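PDB 5M11: immunoreactive 84kD antigen PG93 from Porphyromonas gingivalis, which is an essential surface component of the bacterial type IX secretion system and binds calcium and zinc ions. Local coordinates for residues E670-Y675 against K748-R753; S699-D704 against A738-D743. All blocks are in the same frame, centred on the assembly; numbering follows the deposited sequence.

Contact 1: E670-Y675 against K748-R753; sequences ELDGVY and KSKLIR. With CA (calcium ion), chain K.
K750 extends from strand 749-756 toward the 670-675 loop and lies along the turn L671-V674. Its CB rests 4.0 Å from CB of L671. CG stands anti to the backbone N (chi1 -168°), and a bend at chi2 of 71° then carries the chain past the carbonyl of L671: CG comes to 3.5 Å from L671 O, and CD and CE follow at much the same distance. The same oxygen accepts the backbone bond from V674 N that closes this type I turn. Beyond CE the extended end brings NZ over CA of D672, with D672 OD2 at 4.2 Å, too far for a salt bridge. The other carboxylate oxygen, OD1, is hydrogen-bonded to OG of S669.

On the side toward Y675, V674 and I752 meet at about a right angle, CG1 of V674 lying 3.8 Å from CD1 of I752, which also touches CA of Y675. At the other end CD1 of L671 approaches K748 O, while both carboxylate oxygens of E670 hold the calcium ion, shared with D743.

The loop thus packs over one face of the C-terminal sheet. Methylene and methyl packing, partly against the L671 carbonyl, with at most a weak electrostatic attraction between K750 and D672, implies that packing mainly holds the loop to this strand, the directional hold probably coming from the calcium ion.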
loop_
_atom_site.group_PDB
_atom_site.type_symbol
_atom_site.label_atom_id
_atom_site.label_comp_id
_atom_site.label_asym_id
_atom_site.label_seq_id
_atom_site.Cartn_x
_atom_site.Cartn_y
_atom_site.Cartn_z
ATOM N N GLU A 670 26.747 -16.731 1.032
ATOM C CA GLU A 670 26.410 -15.327 0.794
ATOM C C GLU A 670 26.947 -14.809 -0.563
ATOM O O GLU A 670 26.269 -14.005 -1.211
ATOM C CB GLU A 670 26.854 -14.419 1.961
ATOM C CG GLU A 670 28.341 -14.378 2.278
ATOM C CD GLU A 670 28.751 -13.151 3.072
ATOM O OE1 GLU A 670 28.801 -12.047 2.482
ATOM O OE2 GLU A 670 29.022 -13.295 4.287
ATOM N N LEU A 671 28.117 -15.294 -1.008
ATOM C CA LEU A 671 28.665 -14.877 -2.292
ATOM C C LEU A 671 28.529 -15.975 -3.343
ATOM O O LEU A 671 28.881 -15.756 -4.501
ATOM C CB LEU A 671 30.130 -14.433 -2.166
ATOM C CG LEU A 671 30.402 -13.098 -1.463
ATOM C CD1 LEU A 671 31.873 -12.781 -1.488
ATOM C CD2 LEU A 671 29.624 -11.941 -2.090
ATOM N N ASP A 672 27.962 -17.131 -2.960
ATOM C CA ASP A 672 27.748 -18.272 -3.853
ATOM C C ASP A 672 26.766 -17.942 -4.992
ATOM O O ASP A 672 26.677 -18.699 -5.962
ATOM C CB ASP A 672 27.235 -19.490 -3.061
ATOM C CG ASP A 672 28.267 -20.267 -2.249
ATOM O OD1 ASP A 672 27.930 -21.375 -1.765
ATOM O OD2 ASP A 672 29.395 -19.745 -2.052
ATOM N N GLY A 673 26.065 -16.814 -4.874
ATOM C CA GLY A 673 25.092 -16.379 -5.868
ATOM C C GLY A 673 25.522 -15.275 -6.819
ATOM O O GLY A 673 24.669 -14.730 -7.522
ATOM N N VAL A 674 26.817 -14.931 -6.882
ATOM C CA VAL A 674 27.250 -13.853 -7.785
ATOM C C VAL A 674 27.224 -14.377 -9.246
ATOM O O VAL A 674 27.529 -15.548 -9.473
ATOM C CB VAL A 674 28.626 -13.227 -7.381
ATOM C CG1 VAL A 674 29.018 -12.083 -8.306
ATOM C CG2 VAL A 674 28.606 -12.732 -5.932
ATOM N N TYR A 675 26.804 -13.522 -10.216
ATOM C CA TYR A 675 26.737 -13.858 -11.646
ATOM C C TYR A 675 26.764 -12.605 -12.558
ATOM O O TYR A 675 26.393 -11.519 -12.124
ATOM C CB TYR A 675 25.500 -14.717 -11.946
ATOM C CG TYR A 675 24.172 -14.028 -11.738
ATOM C CD1 TYR A 675 23.388 -13.644 -12.821
ATOM C CD2 TYR A 675 23.655 -13.838 -10.460
ATOM C CE1 TYR A 675 22.135 -13.060 -12.638
ATOM C CE2 TYR A 675 22.397 -13.268 -10.262
ATOM C CZ TYR A 675 21.644 -12.869 -11.355
ATOM O OH TYR A 675 20.427 -12.259 -11.161
ATOM N N LYS A 748 36.103 -13.527 2.909
ATOM C CA LYS A 748 35.913 -14.490 1.820
ATOM C C LYS A 748 35.845 -13.773 0.456
ATOM O O LYS A 748 35.399 -12.622 0.357
ATOM C CB LYS A 748 34.650 -15.346 2.048
ATOM C CG LYS A 748 34.710 -16.732 1.395
ATOM C CD LYS A 748 35.133 -17.842 2.376
ATOM C CE LYS A 748 36.577 -18.271 2.235
ATOM N NZ LYS A 748 36.926 -19.360 3.188
ATOM N N SER A 749 36.291 -14.477 -0.591
ATOM C CA SER A 749 36.333 -13.976 -1.960
ATOM C C SER A 749 35.512 -14.852 -2.926
ATOM O O SER A 749 35.189 -16.003 -2.618
ATOM C CB SER A 749 37.779 -13.891 -2.443
ATOM O OG SER A 749 38.624 -13.260 -1.494
ATOM N N LYS A 750 35.181 -14.292 -4.096
ATOM C CA LYS A 750 34.458 -14.981 -5.152
ATOM C C LYS A 750 35.013 -14.539 -6.510
ATOM O O LYS A 750 34.930 -13.368 -6.892
ATOM C CB LYS A 750 32.941 -14.758 -5.046
ATOM C CG LYS A 750 32.103 -15.667 -5.945
ATOM C CD LYS A 750 32.076 -17.128 -5.494
ATOM C CE LYS A 750 31.165 -17.955 -6.368
ATOM N NZ LYS A 750 31.012 -19.339 -5.853
ATOM N N LEU A 751 35.626 -15.481 -7.209
ATOM C CA LEU A 751 36.189 -15.199 -8.506
ATOM C C LEU A 751 35.312 -15.832 -9.555
ATOM O O LEU A 751 35.176 -17.057 -9.609
ATOM C CB LEU A 751 37.647 -15.681 -8.593
ATOM C CG LEU A 751 38.430 -15.364 -9.872
ATOM C CD1 LEU A 751 38.399 -13.872 -10.214
ATOM C CD2 LEU A 751 39.860 -15.856 -9.748
ATOM N N ILE A 752 34.657 -14.980 -10.347
ATOM C CA ILE A 752 33.764 -15.421 -11.416
ATOM C C ILE A 752 34.231 -14.790 -12.747
ATOM O O ILE A 752 34.773 -13.681 -12.757
ATOM C CB ILE A 752 32.268 -15.151 -11.085
ATOM C CG1 ILE A 752 31.918 -13.654 -11.108
ATOM C CG2 ILE A 752 31.857 -15.814 -9.751
ATOM C CD1 ILE A 752 30.512 -13.403 -11.504
ATOM N N ARG A 753 34.065 -15.520 -13.851
ATOM C CA ARG A 753 34.519 -15.058 -15.158
ATOM C C ARG A 753 33.367 -14.950 -16.157
ATOM O O ARG A 753 32.393 -15.701 -16.058
ATOM C CB ARG A 753 35.600 -16.008 -15.702
ATOM C CG ARG A 753 36.916 -15.957 -14.957
ATOM C CD ARG A 753 37.681 -17.253 -15.139
ATOM N NE ARG A 753 39.097 -17.124 -14.784
ATOM C CZ ARG A 753 40.098 -17.067 -15.663
ATOM N NH1 ARG A 753 39.852 -17.131 -16.968
ATOM N NH2 ARG A 753 41.352 -16.955 -15.243
HETATM CA CA CA K . 29.005 -10.898 4.571
#

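Contact 2: S699-D704 against A738-D743; sequences SVKITD and AVAVYD. With CA (calcium ion), chain K.
Six backbone hydrogen bonds join S699-T703 to A738-Y742, two at each of the hydrogen-bonded pairs S699-Y742, K701-A740 and T703-A738. The bond from A740 N to K701 O is almost straight (N-H...O 177°, 2.9 Å); that from S699 N to Y742 O measures 2.8 Å. Between them, at the non-hydrogen-bonded pairs, CA-H groups point at carbonyls, as from I702 CA to A738 O.

These are the two central strands of a four-stranded antiparallel sheet in the C-terminal part of the chain, with 709-714 flanking one and 749-756 the other; the segment axes run at 160°.

Apolar contact gathers on the face of V700, I702, V739 and V741. CG1 of V700 meets CG1 of V739 at 3.8 Å, and its other methyl, CG2, lies beside CG2 of V741 at 4.1 Å, the two valines pointing the same way. L694, from a loop, touches both V700 and V741.

The other face is mixed: S699, K701 and T703 pair there with Y742, A740 and A738. K701 sets CG against CB of A740 (3.7 Å), then bends at chi3 (101°) and chi4 to bring NZ back along its own strand. There NZ hydrogen-bonds to OE1 of Q712 on neighbouring strand 709-714, with a weaker bond to S699 OG. OG1 of T703 packs against CB of A738.

Metal coordination falls to D743, whose OD2 lies 2.7 Å from the calcium ion.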
loop_
_atom_site.group_PDB
_atom_site.type_symbol
_atom_site.label_atom_id
_atom_site.label_comp_id
_atom_site.label_asym_id
_atom_site.label_seq_id
_atom_site.Cartn_x
_atom_site.Cartn_y
_atom_site.Cartn_z
ATOM N N SER A 699 33.859 -5.499 -2.238
ATOM C CA SER A 699 34.792 -4.972 -3.206
ATOM C C SER A 699 34.549 -5.744 -4.502
ATOM O O SER A 699 34.419 -6.969 -4.459
ATOM C CB SER A 699 36.224 -5.135 -2.716
ATOM O OG SER A 699 37.141 -4.770 -3.738
ATOM N N VAL A 700 34.403 -5.040 -5.630
ATOM C CA VAL A 700 34.158 -5.673 -6.932
ATOM C C VAL A 700 35.171 -5.085 -7.899
ATOM O O VAL A 700 35.163 -3.869 -8.108
ATOM C CB VAL A 700 32.671 -5.533 -7.423
ATOM C CG1 VAL A 700 32.471 -6.141 -8.810
ATOM C CG2 VAL A 700 31.699 -6.165 -6.431
ATOM N N LYS A 701 36.076 -5.934 -8.438
ATOM C CA LYS A 701 37.114 -5.491 -9.388
ATOM C C LYS A 701 37.162 -6.397 -10.637
ATOM O O LYS A 701 37.122 -7.627 -10.527
ATOM C CB LYS A 701 38.509 -5.355 -8.734
ATOM C CG LYS A 701 39.177 -6.656 -8.278
ATOM C CD LYS A 701 40.407 -6.416 -7.404
ATOM C CE LYS A 701 40.128 -6.594 -5.932
ATOM N NZ LYS A 701 39.285 -5.500 -5.392
ATOM N N ILE A 702 37.204 -5.763 -11.824
ATOM C CA ILE A 702 37.223 -6.443 -13.116
ATOM C C ILE A 702 38.640 -6.408 -13.687
ATOM O O ILE A 702 39.235 -5.334 -13.798
ATOM C CB ILE A 702 36.174 -5.833 -14.095
ATOM C CG1 ILE A 702 34.763 -5.807 -13.448
ATOM C CG2 ILE A 702 36.155 -6.589 -15.434
ATOM C CD1 ILE A 702 33.780 -4.838 -14.037
ATOM N N THR A 703 39.185 -7.590 -14.023
ATOM C CA THR A 703 40.530 -7.733 -14.595
ATOM C C THR A 703 40.538 -8.548 -15.878
ATOM O O THR A 703 39.684 -9.419 -16.070
ATOM C CB THR A 703 41.505 -8.415 -13.615
ATOM O OG1 THR A 703 41.125 -9.777 -13.412
ATOM C CG2 THR A 703 41.658 -7.677 -12.305
ATOM N N ASP A 704 41.569 -8.327 -16.710
ATOM C CA ASP A 704 41.792 -9.112 -17.921
ATOM C C ASP A 704 42.463 -10.430 -17.505
ATOM O O ASP A 704 42.801 -10.594 -16.320
ATOM C CB ASP A 704 42.624 -8.329 -18.964
ATOM C CG ASP A 704 44.002 -7.835 -18.539
ATOM O OD1 ASP A 704 44.381 -8.048 -17.368
ATOM O OD2 ASP A 704 44.688 -7.208 -19.371
ATOM N N ALA A 738 37.383 -11.097 -15.700
ATOM C CA ALA A 738 37.106 -11.671 -14.394
ATOM C C ALA A 738 36.640 -10.635 -13.416
ATOM O O ALA A 738 37.117 -9.500 -13.405
ATOM C CB ALA A 738 38.338 -12.363 -13.852
ATOM N N VAL A 739 35.707 -11.061 -12.566
ATOM C CA VAL A 739 35.082 -10.283 -11.510
ATOM C C VAL A 739 35.511 -10.899 -10.175
ATOM O O VAL A 739 35.163 -12.054 -9.865
ATOM C CB VAL A 739 33.541 -10.273 -11.707
ATOM C CG1 VAL A 739 32.850 -9.407 -10.664
ATOM C CG2 VAL A 739 33.179 -9.814 -13.115
ATOM N N ALA A 740 36.325 -10.143 -9.422
ATOM C CA ALA A 740 36.792 -10.551 -8.106
ATOM C C ALA A 740 35.981 -9.817 -7.065
ATOM O O ALA A 740 35.980 -8.581 -7.029
ATOM C CB ALA A 740 38.270 -10.266 -7.951
ATOM N N VAL A 741 35.220 -10.586 -6.273
ATOM C CA VAL A 741 34.343 -10.065 -5.226
ATOM C C VAL A 741 34.903 -10.438 -3.868
ATOM O O VAL A 741 34.992 -11.614 -3.544
ATOM C CB VAL A 741 32.863 -10.528 -5.365
ATOM C CG1 VAL A 741 31.989 -9.888 -4.295
ATOM C CG2 VAL A 741 32.314 -10.231 -6.757
ATOM N N TYR A 742 35.241 -9.436 -3.065
ATOM C CA TYR A 742 35.736 -9.663 -1.716
ATOM C C TYR A 742 34.882 -8.915 -0.691
ATOM O O TYR A 742 34.695 -7.700 -0.812
ATOM C CB TYR A 742 37.213 -9.254 -1.591
ATOM C CG TYR A 742 37.766 -9.374 -0.185
ATOM C CD1 TYR A 742 38.106 -10.616 0.348
ATOM C CD2 TYR A 742 37.952 -8.248 0.611
ATOM C CE1 TYR A 742 38.620 -10.732 1.639
ATOM C CE2 TYR A 742 38.461 -8.353 1.904
ATOM C CZ TYR A 742 38.791 -9.598 2.415
ATOM O OH TYR A 742 39.301 -9.704 3.687
ATOM N N ASP A 743 34.388 -9.635 0.326
ATOM C CA ASP A 743 33.649 -8.972 1.388
ATOM C C ASP A 743 34.614 -8.793 2.575
ATOM O O ASP A 743 35.216 -9.772 3.034
ATOM C CB ASP A 743 32.313 -9.673 1.753
ATOM C CG ASP A 743 32.339 -10.889 2.656
ATOM O OD1 ASP A 743 33.165 -11.795 2.411
ATOM O OD2 ASP A 743 31.457 -10.991 3.526
HETATM CA CA CA K . 29.005 -10.898 4.571
#

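Contacts 1 and 2 sit side by side in the C-terminal sheet, their centres about 9 Å apart. Strands 735-742 and 749-756 follow one another in the chain and pair directly: K750 N lies 2.7 Å from V741 O and V739 N 2.8 Å from I752 O, both probable hydrogen bonds. Contact 2 is nested within the chain loop closed by contact 1. The face bearing V739 and V741 is continued by K750 and I752, over which the loop 670-675 lies. The calcium ion is the point common to both contacts, joining the 670-675 loop to the D743 end of segment 738-743.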